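Local structure of putative glycosyl hydrolase (Bacteroides thetaiotaomicron VPI-5482, 3K11) at residues 33-37 / 98-103; 86-91 / 403-407; 43-49 / 106-110; 354-358 / 410-414; 38-42 / 365-371. The protein is of unproven function but is probably a hydrolase of glycoside hydrolase family 88, whose members share an alpha-helical six-hairpin toroid. All blocks are in the same frame, centred on the assembly; numbering follows the deposited sequence. Where two conformers were deposited one is given.

Interaction 1 (33-37 / 98-103); sequences KKDID and TGDKRY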
# COMPACT_ATOMS: atom_id res chain seq x y z
N LYS A 33 -33.57 -0.15 10.24
CA LYS A 33 -34.64 0.86 10.24
C LYS A 33 -34.60 1.73 11.50
O LYS A 33 -34.86 2.95 11.44
CB LYS A 33 -36.00 0.17 10.07
CG LYS A 33 -37.23 1.06 10.08
CD LYS A 33 -37.32 1.98 8.90
CE LYS A 33 -38.76 2.42 8.65
NZ LYS A 33 -39.30 3.20 9.78
N LYS A 34 -34.31 1.13 12.65
CA LYS A 34 -34.19 1.88 13.89
C LYS A 34 -33.13 2.98 13.78
O LYS A 34 -33.31 4.12 14.22
CB LYS A 34 -33.83 0.92 15.03
CG LYS A 34 -33.61 1.58 16.38
CD LYS A 34 -33.20 0.55 17.46
CE LYS A 34 -32.97 1.22 18.84
NZ LYS A 34 -31.84 2.23 18.80
N ASP A 35 -32.03 2.64 13.12
CA ASP A 35 -30.93 3.58 12.96
C ASP A 35 -31.23 4.70 11.98
O ASP A 35 -31.01 5.87 12.28
CB ASP A 35 -29.65 2.82 12.64
CG ASP A 35 -29.09 2.07 13.86
OD1 ASP A 35 -29.45 2.38 15.02
OD2 ASP A 35 -28.29 1.14 13.68
N ILE A 36 -31.79 4.37 10.82
CA ILE A 36 -32.17 5.46 9.89
C ILE A 36 -33.30 6.30 10.47
O ILE A 36 -33.37 7.48 10.21
CB ILE A 36 -32.40 5.01 8.41
CG1 ILE A 36 -33.57 4.01 8.27
CG2 ILE A 36 -31.11 4.47 7.83
CD1 ILE A 36 -34.06 3.77 6.81
N ASP A 37 -34.18 5.71 11.26
CA ASP A 37 -35.25 6.48 11.93
C ASP A 37 -34.66 7.50 12.92
O ASP A 37 -35.17 8.61 13.04
CB ASP A 37 -36.20 5.55 12.67
CG ASP A 37 -37.28 4.94 11.77
OD1 ASP A 37 -37.52 5.42 10.64
OD2 ASP A 37 -37.91 3.95 12.26
N THR A 98 -39.08 0.60 2.58
CA THR A 98 -39.60 0.38 3.93
C THR A 98 -41.09 0.51 4.02
O THR A 98 -41.70 0.02 4.96
CB THR A 98 -39.02 1.42 4.93
OG1 THR A 98 -39.53 2.73 4.60
CG2 THR A 98 -37.49 1.44 4.89
N GLY A 99 -41.69 1.23 3.08
CA GLY A 99 -43.09 1.53 3.15
C GLY A 99 -43.47 2.59 4.16
O GLY A 99 -44.64 2.81 4.39
N ASP A 100 -42.50 3.25 4.78
CA ASP A 100 -42.76 4.28 5.76
C ASP A 100 -42.99 5.59 4.99
O ASP A 100 -42.06 6.22 4.50
CB ASP A 100 -41.56 4.38 6.71
CG ASP A 100 -41.80 5.29 7.89
OD1 ASP A 100 -42.76 6.07 7.85
OD2 ASP A 100 -41.01 5.22 8.86
N LYS A 101 -44.25 6.02 4.91
CA LYS A 101 -44.62 7.23 4.17
C LYS A 101 -44.14 8.51 4.81
O LYS A 101 -44.22 9.58 4.19
CB LYS A 101 -46.14 7.30 4.03
CG LYS A 101 -46.72 6.12 3.22
N ARG A 102 -43.71 8.45 6.06
CA ARG A 102 -43.16 9.65 6.72
C ARG A 102 -41.98 10.20 5.92
O ARG A 102 -41.76 11.41 5.87
CB ARG A 102 -42.69 9.35 8.14
CG ARG A 102 -43.78 8.97 9.16
CD ARG A 102 -43.14 8.80 10.54
NE ARG A 102 -42.02 7.87 10.45
CZ ARG A 102 -40.85 7.96 11.09
NH1 ARG A 102 -40.58 8.94 11.95
NH2 ARG A 102 -39.92 7.06 10.86
N TYR A 103 -41.20 9.29 5.33
CA TYR A 103 -40.03 9.70 4.57
C TYR A 103 -40.41 10.55 3.36
O TYR A 103 -39.83 11.60 3.13
CB TYR A 103 -39.20 8.49 4.15
CG TYR A 103 -38.67 7.62 5.27
CD1 TYR A 103 -38.21 8.16 6.45
CD2 TYR A 103 -38.56 6.26 5.11
CE1 TYR A 103 -37.70 7.36 7.45
CE2 TYR A 103 -38.02 5.45 6.10
CZ TYR A 103 -37.58 6.00 7.25
OH TYR A 103 -37.05 5.21 8.25
O HOH W 1 -37.89 8.58 12.92

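Interaction 2 (86-91 / 403-407); sequences VTYSAL and VLWAG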
# COMPACT_ATOMS: atom_id res chain seq x y z
N VAL A 86 -29.21 15.15 -2.10
CA VAL A 86 -28.98 13.73 -1.85
C VAL A 86 -29.97 13.19 -0.81
O VAL A 86 -30.58 12.11 -0.97
CB VAL A 86 -27.50 13.46 -1.43
CG1 VAL A 86 -27.30 11.93 -1.19
CG2 VAL A 86 -26.53 14.01 -2.46
N THR A 87 -30.19 13.96 0.26
CA THR A 87 -31.12 13.53 1.31
C THR A 87 -32.51 13.31 0.75
O THR A 87 -33.19 12.33 1.11
CB THR A 87 -31.15 14.56 2.44
OG1 THR A 87 -29.85 14.66 3.03
CG2 THR A 87 -32.22 14.20 3.53
N TYR A 88 -32.96 14.21 -0.11
CA TYR A 88 -34.29 14.05 -0.69
C TYR A 88 -34.41 12.76 -1.52
O TYR A 88 -35.40 12.03 -1.43
CB TYR A 88 -34.67 15.24 -1.56
CG TYR A 88 -34.79 16.54 -0.81
CD1 TYR A 88 -35.63 16.65 0.31
CD2 TYR A 88 -34.11 17.68 -1.22
CE1 TYR A 88 -35.73 17.85 1.01
CE2 TYR A 88 -34.21 18.88 -0.52
CZ TYR A 88 -35.03 18.96 0.57
OH TYR A 88 -35.13 20.15 1.27
N SER A 89 -33.41 12.49 -2.37
CA SER A 89 -33.38 11.23 -3.15
C SER A 89 -33.35 10.02 -2.24
O SER A 89 -34.04 9.02 -2.50
CB SER A 89 -32.20 11.19 -4.16
OG SER A 89 -32.52 11.87 -5.39
N ALA A 90 -32.55 10.09 -1.18
CA ALA A 90 -32.48 9.01 -0.19
C ALA A 90 -33.82 8.67 0.42
O ALA A 90 -34.20 7.48 0.57
CB ALA A 90 -31.49 9.38 0.90
N LEU A 91 -34.55 9.70 0.82
CA LEU A 91 -35.86 9.52 1.48
C LEU A 91 -36.94 9.04 0.54
O LEU A 91 -37.82 8.25 0.95
CB LEU A 91 -36.26 10.83 2.17
CG LEU A 91 -35.43 11.16 3.42
CD1 LEU A 91 -35.69 12.61 3.90
CD2 LEU A 91 -35.63 10.10 4.56
N VAL A 403 -26.21 8.03 4.42
CA VAL A 403 -26.54 7.07 5.45
C VAL A 403 -27.97 6.63 5.29
O VAL A 403 -28.28 5.44 5.44
CB VAL A 403 -26.25 7.68 6.86
CG1 VAL A 403 -26.89 6.84 7.97
CG2 VAL A 403 -24.70 7.81 7.04
N LEU A 404 -28.87 7.58 5.05
CA LEU A 404 -30.28 7.23 4.88
C LEU A 404 -30.50 6.32 3.69
O LEU A 404 -31.25 5.34 3.75
CB LEU A 404 -31.14 8.50 4.72
CG LEU A 404 -31.31 9.39 5.98
CD1 LEU A 404 -31.84 10.82 5.61
CD2 LEU A 404 -32.27 8.71 7.00
N TRP A 405 -29.84 6.66 2.59
CA TRP A 405 -30.00 5.92 1.33
C TRP A 405 -29.40 4.53 1.47
O TRP A 405 -30.01 3.55 1.08
CB TRP A 405 -29.30 6.69 0.20
CG TRP A 405 -29.95 6.59 -1.16
CD1 TRP A 405 -30.85 5.67 -1.58
CD2 TRP A 405 -29.69 7.44 -2.27
NE1 TRP A 405 -31.18 5.89 -2.88
CE2 TRP A 405 -30.47 6.97 -3.34
CE3 TRP A 405 -28.90 8.57 -2.46
CZ2 TRP A 405 -30.44 7.56 -4.58
CZ3 TRP A 405 -28.89 9.17 -3.68
CH2 TRP A 405 -29.62 8.65 -4.74
N ALA A 406 -28.21 4.45 2.06
CA ALA A 406 -27.60 3.14 2.33
C ALA A 406 -28.47 2.22 3.21
O ALA A 406 -28.63 1.01 2.95
CB ALA A 406 -26.20 3.35 2.92
N GLY A 407 -29.03 2.80 4.26
CA GLY A 407 -29.91 2.06 5.16
C GLY A 407 -31.12 1.57 4.43
O GLY A 407 -31.49 0.41 4.54

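Interaction 3 (43-49 / 106-110); sequences IDKETPA and YVQNR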
# COMPACT_ATOMS: atom_id res chain seq x y z
N ILE A 43 -32.81 14.98 11.61
CA ILE A 43 -32.73 15.95 10.52
C ILE A 43 -34.07 16.66 10.33
O ILE A 43 -34.10 17.78 9.85
CB ILE A 43 -32.24 15.35 9.20
CG1 ILE A 43 -33.20 14.27 8.66
CG2 ILE A 43 -30.80 14.81 9.38
CD1 ILE A 43 -33.47 14.39 7.20
N ASP A 44 -35.15 15.98 10.68
CA ASP A 44 -36.50 16.55 10.54
C ASP A 44 -36.58 17.87 11.34
O ASP A 44 -37.00 18.94 10.79
CB ASP A 44 -37.51 15.53 11.04
CG ASP A 44 -38.96 15.91 10.74
OD1 ASP A 44 -39.22 16.71 9.80
OD2 ASP A 44 -39.82 15.36 11.44
N LYS A 45 -36.15 17.79 12.61
CA LYS A 45 -36.16 18.97 13.52
C LYS A 45 -35.09 20.02 13.21
O LYS A 45 -35.20 21.15 13.66
CB LYS A 45 -36.20 18.61 15.03
CG LYS A 45 -35.32 17.46 15.60
CD LYS A 45 -33.82 17.76 15.68
CE LYS A 45 -33.48 18.74 16.75
NZ LYS A 45 -32.07 19.06 17.12
N GLU A 46 -34.08 19.65 12.44
CA GLU A 46 -33.02 20.57 12.03
C GLU A 46 -33.12 21.15 10.64
O GLU A 46 -32.16 21.76 10.14
CB GLU A 46 -31.68 19.83 12.16
CG GLU A 46 -31.29 19.58 13.59
CD GLU A 46 -31.02 20.88 14.35
OE1 GLU A 46 -30.94 21.97 13.74
OE2 GLU A 46 -30.89 20.79 15.56
N THR A 47 -34.24 20.90 9.98
CA THR A 47 -34.49 21.43 8.65
C THR A 47 -35.88 22.07 8.60
O THR A 47 -36.72 21.67 7.78
CB THR A 47 -34.32 20.33 7.58
OG1 THR A 47 -35.10 19.16 7.90
CG2 THR A 47 -32.80 19.97 7.44
N PRO A 48 -36.10 23.11 9.40
CA PRO A 48 -37.42 23.73 9.48
C PRO A 48 -37.88 24.34 8.15
O PRO A 48 -37.12 24.98 7.48
CB PRO A 48 -37.25 24.81 10.55
CG PRO A 48 -35.79 25.15 10.55
CD PRO A 48 -35.13 23.81 10.28
N ALA A 49 -39.13 24.12 7.80
CA ALA A 49 -39.69 24.67 6.58
C ALA A 49 -40.53 25.88 6.93
O ALA A 49 -41.75 25.82 6.88
CB ALA A 49 -40.52 23.59 5.84
N TYR A 106 -41.95 14.01 4.32
CA TYR A 106 -40.91 15.00 4.55
C TYR A 106 -40.52 15.71 3.27
O TYR A 106 -40.37 16.92 3.24
CB TYR A 106 -39.68 14.31 5.16
CG TYR A 106 -38.48 15.20 5.35
CD1 TYR A 106 -37.53 15.34 4.33
CD2 TYR A 106 -38.26 15.86 6.55
CE1 TYR A 106 -36.42 16.14 4.50
CE2 TYR A 106 -37.12 16.68 6.72
CZ TYR A 106 -36.22 16.80 5.67
OH TYR A 106 -35.11 17.59 5.78
N VAL A 107 -40.28 14.94 2.21
CA VAL A 107 -39.84 15.49 0.95
C VAL A 107 -40.96 16.31 0.34
O VAL A 107 -40.75 17.41 -0.15
CB VAL A 107 -39.35 14.39 -0.02
CG1 VAL A 107 -38.77 15.03 -1.27
CG2 VAL A 107 -38.24 13.49 0.67
N GLN A 108 -42.16 15.74 0.35
CA GLN A 108 -43.34 16.49 -0.09
C GLN A 108 -43.42 17.86 0.59
O GLN A 108 -43.58 18.89 -0.06
CB GLN A 108 -44.61 15.69 0.21
CG GLN A 108 -44.85 14.47 -0.69
CD GLN A 108 -45.47 14.83 -2.03
OE1 GLN A 108 -45.84 15.98 -2.24
NE2 GLN A 108 -45.60 13.85 -2.92
N ASN A 109 -43.30 17.85 1.91
CA ASN A 109 -43.45 19.05 2.68
C ASN A 109 -42.41 20.10 2.32
O ASN A 109 -42.75 21.26 2.09
CB ASN A 109 -43.40 18.72 4.15
CG ASN A 109 -43.44 19.94 5.01
OD1 ASN A 109 -42.40 20.44 5.44
ND2 ASN A 109 -44.64 20.45 5.28
N ARG A 110 -41.14 19.68 2.27
CA ARG A 110 -40.06 20.63 1.94
C ARG A 110 -40.16 21.17 0.52
O ARG A 110 -39.97 22.36 0.28
CB ARG A 110 -38.68 20.02 2.20
CG ARG A 110 -38.43 19.58 3.66
CD ARG A 110 -38.85 20.60 4.65
NE ARG A 110 -38.38 20.28 6.01
CZ ARG A 110 -38.98 19.45 6.85
NH1 ARG A 110 -40.04 18.73 6.48
NH2 ARG A 110 -38.52 19.32 8.08
O HOH W 2 -41.60 17.45 8.43

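Interaction 4 (354-358 / 410-414); sequences AQLGW and MIRLL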
# COMPACT_ATOMS: atom_id res chain seq x y z
N ALA A 354 -20.98 -4.86 1.62
CA ALA A 354 -22.02 -3.91 1.94
C ALA A 354 -22.42 -4.04 3.41
O ALA A 354 -22.61 -3.04 4.13
CB ALA A 354 -23.23 -4.11 1.01
N GLN A 355 -22.61 -5.27 3.87
CA GLN A 355 -23.04 -5.51 5.24
C GLN A 355 -22.04 -4.96 6.27
O GLN A 355 -22.42 -4.31 7.25
CB GLN A 355 -23.28 -7.00 5.43
CG GLN A 355 -23.88 -7.37 6.82
CD GLN A 355 -24.92 -8.45 6.77
OE1 GLN A 355 -25.61 -8.63 5.77
NE2 GLN A 355 -25.11 -9.12 7.89
N LEU A 356 -20.76 -5.23 6.07
CA LEU A 356 -19.70 -4.75 6.95
C LEU A 356 -19.66 -3.23 6.88
O LEU A 356 -19.49 -2.53 7.90
CB LEU A 356 -18.35 -5.30 6.51
CG LEU A 356 -17.14 -4.75 7.27
CD1 LEU A 356 -17.24 -5.02 8.80
CD2 LEU A 356 -15.81 -5.23 6.69
N GLY A 357 -19.76 -2.69 5.67
CA GLY A 357 -19.80 -1.23 5.54
C GLY A 357 -20.94 -0.60 6.30
O GLY A 357 -20.77 0.49 6.87
N TRP A 358 -22.12 -1.24 6.30
CA TRP A 358 -23.25 -0.77 7.09
C TRP A 358 -22.95 -0.82 8.60
O TRP A 358 -23.24 0.13 9.31
CB TRP A 358 -24.59 -1.49 6.76
CG TRP A 358 -25.68 -0.87 7.64
CD1 TRP A 358 -26.12 -1.35 8.79
CD2 TRP A 358 -26.21 0.45 7.52
NE1 TRP A 358 -27.00 -0.49 9.37
CE2 TRP A 358 -27.04 0.66 8.64
CE3 TRP A 358 -26.06 1.49 6.60
CZ2 TRP A 358 -27.79 1.81 8.83
CZ3 TRP A 358 -26.77 2.66 6.80
CH2 TRP A 358 -27.61 2.83 7.92
N MSE A 410 -30.03 -1.24 2.21
CA MSE A 410 -29.73 -2.42 3.02
C MSE A 410 -30.99 -3.14 3.49
O MSE A 410 -31.03 -4.39 3.52
CB MSE A 410 -28.85 -2.06 4.24
CG MSE A 410 -27.41 -1.74 3.95
SE MSE A 410 -26.43 -3.17 3.20
CE MSE A 410 -26.86 -4.55 4.43
N ILE A 411 -32.04 -2.41 3.81
CA ILE A 411 -33.30 -3.05 4.20
C ILE A 411 -33.84 -3.90 3.05
O ILE A 411 -34.22 -5.07 3.27
CB ILE A 411 -34.35 -2.01 4.69
CG1 ILE A 411 -33.89 -1.46 6.06
CG2 ILE A 411 -35.84 -2.59 4.75
CD1 ILE A 411 -34.55 -0.09 6.50
N ARG A 412 -33.83 -3.35 1.83
CA ARG A 412 -34.24 -4.11 0.64
C ARG A 412 -33.39 -5.36 0.50
O ARG A 412 -33.91 -6.46 0.32
CB ARG A 412 -34.06 -3.28 -0.63
CG ARG A 412 -34.37 -4.02 -1.94
CD ARG A 412 -35.84 -4.09 -2.17
NE ARG A 412 -36.34 -2.90 -2.85
CZ ARG A 412 -37.61 -2.49 -2.83
NH1 ARG A 412 -38.55 -3.13 -2.11
NH2 ARG A 412 -37.96 -1.39 -3.50
N LEU A 413 -32.08 -5.18 0.56
CA LEU A 413 -31.13 -6.31 0.42
C LEU A 413 -31.39 -7.41 1.45
O LEU A 413 -31.47 -8.62 1.12
CB LEU A 413 -29.69 -5.78 0.54
CG LEU A 413 -28.53 -6.78 0.34
CD1 LEU A 413 -28.55 -7.37 -1.09
CD2 LEU A 413 -27.17 -6.14 0.66
N LEU A 414 -31.53 -7.00 2.71
CA LEU A 414 -31.80 -7.97 3.77
C LEU A 414 -33.16 -8.65 3.66
O LEU A 414 -33.33 -9.78 4.15
CB LEU A 414 -31.65 -7.34 5.16
CG LEU A 414 -30.27 -6.77 5.49
CD1 LEU A 414 -30.37 -5.87 6.72
CD2 LEU A 414 -29.28 -7.92 5.70

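Interaction 5 (38-42 / 365-371); sequences RVFAY and INEEGQV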
# COMPACT_ATOMS: atom_id res chain seq x y z
N ARG A 38 -33.55 7.15 13.58
CA ARG A 38 -32.86 8.08 14.49
C ARG A 38 -32.26 9.26 13.73
O ARG A 38 -32.38 10.42 14.15
CB ARG A 38 -31.82 7.35 15.34
CG ARG A 38 -31.25 8.22 16.44
CD ARG A 38 -30.54 7.42 17.53
NE ARG A 38 -29.27 6.85 17.08
CZ ARG A 38 -29.11 5.61 16.64
NH1 ARG A 38 -30.12 4.75 16.55
NH2 ARG A 38 -27.90 5.21 16.26
N VAL A 39 -31.64 8.97 12.59
CA VAL A 39 -31.10 10.03 11.74
C VAL A 39 -32.26 10.89 11.20
O VAL A 39 -32.20 12.12 11.22
CB VAL A 39 -30.29 9.46 10.55
CG1 VAL A 39 -29.90 10.59 9.63
CG2 VAL A 39 -29.05 8.65 11.04
N PHE A 40 -33.32 10.24 10.74
CA PHE A 40 -34.46 10.95 10.17
C PHE A 40 -35.08 11.89 11.21
O PHE A 40 -35.40 13.05 10.91
CB PHE A 40 -35.50 9.96 9.66
CG PHE A 40 -36.74 10.61 9.12
CD1 PHE A 40 -36.66 11.40 8.01
CD2 PHE A 40 -37.97 10.48 9.77
CE1 PHE A 40 -37.77 12.05 7.50
CE2 PHE A 40 -39.08 11.12 9.28
CZ PHE A 40 -38.99 11.90 8.12
N ALA A 41 -35.29 11.40 12.42
CA ALA A 41 -35.94 12.24 13.45
C ALA A 41 -35.08 13.47 13.71
O ALA A 41 -35.56 14.59 13.86
CB ALA A 41 -36.16 11.46 14.74
N TYR A 42 -33.78 13.26 13.75
CA TYR A 42 -32.87 14.37 13.97
C TYR A 42 -32.92 15.41 12.86
O TYR A 42 -33.07 16.58 13.12
CB TYR A 42 -31.45 13.83 14.13
CG TYR A 42 -30.42 14.93 14.24
CD1 TYR A 42 -30.41 15.78 15.32
CD2 TYR A 42 -29.45 15.09 13.29
CE1 TYR A 42 -29.47 16.80 15.41
CE2 TYR A 42 -28.52 16.10 13.37
CZ TYR A 42 -28.52 16.94 14.43
OH TYR A 42 -27.56 17.94 14.46
N ILE A 365 -23.52 6.70 13.84
CA ILE A 365 -24.79 7.39 14.08
C ILE A 365 -24.91 7.52 15.60
O ILE A 365 -25.15 6.54 16.30
CB ILE A 365 -26.00 6.64 13.55
CG1 ILE A 365 -25.87 6.33 12.05
CG2 ILE A 365 -27.29 7.49 13.85
CD1 ILE A 365 -26.99 5.41 11.48
N ASN A 366 -24.68 8.71 16.13
CA ASN A 366 -24.69 8.88 17.60
C ASN A 366 -26.10 8.89 18.20
O ASN A 366 -27.07 8.78 17.47
CB ASN A 366 -23.82 10.07 18.04
CG ASN A 366 -24.32 11.39 17.59
OD1 ASN A 366 -25.50 11.56 17.36
ND2 ASN A 366 -23.41 12.36 17.55
N GLU A 367 -26.22 8.96 19.53
CA GLU A 367 -27.54 8.85 20.16
C GLU A 367 -28.46 9.99 19.75
O GLU A 367 -29.67 9.82 19.72
CB GLU A 367 -27.43 8.80 21.69
CG GLU A 367 -26.77 7.53 22.22
CD GLU A 367 -26.60 7.52 23.74
OE1 GLU A 367 -26.84 8.57 24.39
OE2 GLU A 367 -26.22 6.45 24.27
N GLU A 368 -27.88 11.13 19.40
CA GLU A 368 -28.67 12.24 18.93
C GLU A 368 -29.20 12.06 17.51
O GLU A 368 -30.20 12.72 17.12
CB GLU A 368 -27.83 13.48 18.97
CG GLU A 368 -28.62 14.75 18.74
CD GLU A 368 -27.79 15.97 18.97
OE1 GLU A 368 -26.56 15.85 19.16
OE2 GLU A 368 -28.39 17.07 18.95
N GLY A 369 -28.56 11.19 16.74
CA GLY A 369 -28.92 10.96 15.35
C GLY A 369 -28.00 11.65 14.36
O GLY A 369 -28.28 11.68 13.14
N GLN A 370 -26.92 12.25 14.88
CA GLN A 370 -25.91 12.85 14.02
C GLN A 370 -25.05 11.77 13.42
O GLN A 370 -24.96 10.68 13.94
CB GLN A 370 -25.02 13.82 14.79
CG GLN A 370 -25.79 14.99 15.41
CD GLN A 370 -24.89 15.90 16.19
OE1 GLN A 370 -23.98 15.42 16.90
NE2 GLN A 370 -25.13 17.21 16.11
N VAL A 371 -24.38 12.11 12.33
CA VAL A 371 -23.47 11.21 11.65
C VAL A 371 -22.06 11.77 11.85
O VAL A 371 -21.73 12.86 11.36
CB VAL A 371 -23.80 11.07 10.15
CG1 VAL A 371 -22.72 10.27 9.44
CG2 VAL A 371 -25.21 10.44 9.97
O HOH W 3 -33.16 11.23 16.62

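Interaction 1 (33-37 / 98-103)
Lys33 reaches from helix 29-45 to the turn before helix 101-128 and joins a four-residue salt-bridge network there. The two helices belong to the alpha-helical toroid expected of the six-hairpin clan. The Lys33 chain leaves CB with CG anti to the backbone N (chi1 178°), then bends at chi2 and again at chi4. CB packs outside the pair, on Ile411 of helix 400-416. CD lies 4.0 Å from Thr98 CG2. CE passes close to Tyr103 OH and over Thr98 CB. NZ then ends between two carboxylates. It donates to Asp100 OD2 at 2.8 Å, on the anti side of that oxygen, and to Asp37 OD2 at 2.9 Å on its syn side.

Asp100 is also the N-cap of helix 101-128. Its OD1 accepts from Arg102 N. Arg102 folds back and grips the same carboxylate side-on with NE and NH2. Lys33 NZ and Arg102 NH2 thus stand on the same two carboxylates, Asp37 and Asp100. Arg102 NH2 forms its salt bridge with Asp37 OD1 at 2.9 Å, the carboxylate lying near the guanidinium edge with the two planes 79° apart. Ile36 CD1 approaches the phenol end of Tyr103 obliquely, 4.2 Å from Tyr103 CZ. Tyr103 OH points at Asp37 OD1, at a modelled separation too short to be taken literally. Water 1 takes a bond from Arg102 NH1 and donates to Asp37 O at 2.7 Å.

Interaction 2 (86-91 / 403-407)
The indole of Trp405 lies with one face against the backbone of helix 82-98. Ala90 CA sits over the five-membered ring, 3.8 Å from its centroid and 19° off the normal. Ser89 CB covers the six-membered ring on the same face, 4.1 Å from that centroid. Both are CH-pi contacts. Val86 CG1 meets the edge of the indole at CE3, 3.9 Å away. Beyond the pair, Tyr334, Leu273 and Lys156 also pack on this tryptophan.

The flat lie of the ring follows from an unusual first torsion. Trp405 chi1 is -147°, well off a staggered value, and this swings the indole alongside the neighbouring helix. Segments 86-91 and 403-407 run nearly parallel, 20° apart, with axes 8.2 Å from each other. The small Ala90 is consistent with such close packing. Ala90 CB touches both Trp405 CB, at 3.5 Å, and Leu404 CB. Leu404 CD1 fills the other flank, touching Thr87 CG2 and Leu91 CD2, each at 4.0 Å. A leucine in place of Trp405 would probably strip the cover from Ala90 and Ser89 and open a gap beside Val86.

Every touching residue is buried, and the pair sits near the centre of the chain, where helix 29-45 packs on Leu404 and helix 101-128 on Leu91. Ser89 turns its OG to Lys156 of helix 148-160, so its polar end is satisfied outside this pair. The contact has no polar bond of its own. It rests on apolar packing and CH-pi contacts to the indole face, as suits a fully buried helix pair.

Interaction 3 (43-49 / 106-110)
Thr47 O is gripped by two nitrogens of Arg110 where helix 29-45 ends beside helix 101-128, in what is probably an alpha-helical toroid of the six-hairpin type. Arg110 NE donates at 2.8 Å, nearly along the C=O axis. Arg110 NH2 donates to the same oxygen at 3.0 Å, from above the carbonyl plane. The oxygen lies close to the guanidinium plane, so this side-on grip fixes the rotation of the group.

NH2 also makes a salt bridge to Asp44 OD1 at 3.2 Å, met nearly along its C-O axis. The bend at chi2 (-46°) turns the Arg110 chain back toward the loop. Tyr106 CE2 of the same helix lies over one face of the guanidinium. Ala49 CB packs on Arg110 CD at 3.6 Å.

Tyr106 is held at its edge. Its CG is anti to the backbone N (chi1 175°), which carries the phenol across to the helix end. OH donates to Thr47 OG1 at 2.6 Å, and OG1 in turn donates to Ile43 O at 2.6 Å. This relay ties the tyrosine to the last turn of helix 29-45. Trp84 NE1 of helix 82-98 gives the phenol oxygen a further bond. Asp44 OD1 lies near the ring plane beside CD2, while Ile43 CD1 approaches OH obliquely. Water 2 joins Arg110 NH1 to Asp44 OD1, at 2.8 Å from each.

Interaction 4 (354-358 / 410-414)
This is a buried apolar contact between helix 347-362 and helix 400-416, near one end of the latter. Both helices belong to an (alpha/alpha)6-type barrel, as expected of this clan. The local segments run at 135° to each other, and their axes come no closer than 11.6 Å. At that spacing the backbones stay apart and side chains fill the interval.

Met410, present as selenomethionine, does most of the filling. Its chain bends at chi2 and chi3, so that three successive atoms meet three residues of the other helix. CG packs against Trp358 CB at 4.0 Å. SE lies 4.0 Å from Ala354 CB and about as far from Ala354 O. The terminal CE rests on the backbone at Gln355 CA, again at 4.0 Å. The Trp358 and Met410 side chains pass alongside one another, pointing opposite ways. Trp358 has CG anti to the backbone N (chi1 -179°), which carries its indole beyond Met410 toward helix 29-45, where it packs on Val32 and Ile36.

Leu413 adds a looser touch through CD2 to Ala354 CB. Leu27 packs on Met410, Gln355 and Trp358 from a loop, and Val333 of helix 326-342 also reaches Met410. Gln355 brings an amide into this apolar setting. Its polar atoms are satisfied outside the pair, OE1 by Tyr428 and NE2 by the carbonyl of Gly25. Leu414 crosses the glutamine at about a right angle, its CD2 methyl 3.7 Å from Gln355 OE1.

Interaction 5 (38-42 / 365-371)
Arg38 spans from helix 29-45 to two successive carbonyls, of Ile365 and Asn366, where a type I beta turn (Asn366 to Gly369) begins in the loop after helix 347-362. The helix is part of the helical barrel probably shared by family 88. NE donates to Asn366 O at 3.0 Å in a nearly straight bond, and NH2 donates to Ile365 O at 3.1 Å. Both oxygens lie in the guanidinium plane. The bend at chi3 (71°) brings this edge round to the loop. With an alanine at Arg38 the carbonyl of Ile365 would probably lose this donor, Asn366 O would keep only its bond within the turn, and the loop could shift.

Tyr42 makes the second polar link. Its OH accepts from Gln370 NE2 at 3.0 Å, the amide standing almost perpendicular to the ring. Gln370 CG sits over the ring face above CZ, 3.5 Å from it, while Glu368 O approaches the ring obliquely, nearest to Tyr42 CB. Between these grips Gly369 CA lies 4.3 Å from Val39 CA. A side chain there would run into Arg38 O and Tyr42 CB. Gly369 O is buried without a hydrogen-bond partner; Val39 CA makes a CH...O contact with it. Val39 CG2 also packs on Ile365 CG2 at 3.5 Å.

In the second shell, Asp35 holds Arg38 NH1 by a salt bridge. Asn366 O takes Gly369 N on the face opposite Arg38 NE, which closes the turn. Asn366 ND2 donates to Gln370 OE1 at 3.2 Å, in the carbonyl plane and on a lone pair.

Helix 29-45 takes part in interactions 1, 3 and 5, pairing with helix 101-128 in the first two and with a loop in the third. Helix 400-416 serves interactions 2 and 4. Interaction 2 lies nearest the centre of the chain, about 7 Å from it, and like interaction 4 is apolar. Interactions 1 and 3 are only partly buried and rely on charges and water. Interaction 5 is buried yet polar, since Arg38 bonds two loop carbonyls and Tyr42 a loop amide. Ile36 ties interaction 1 to interactions 2 and 4, touching Leu404 and Trp358. Phe40 packs on Tyr103, Leu91 and Tyr106, joining interaction 5 to interactions 1, 2 and 3.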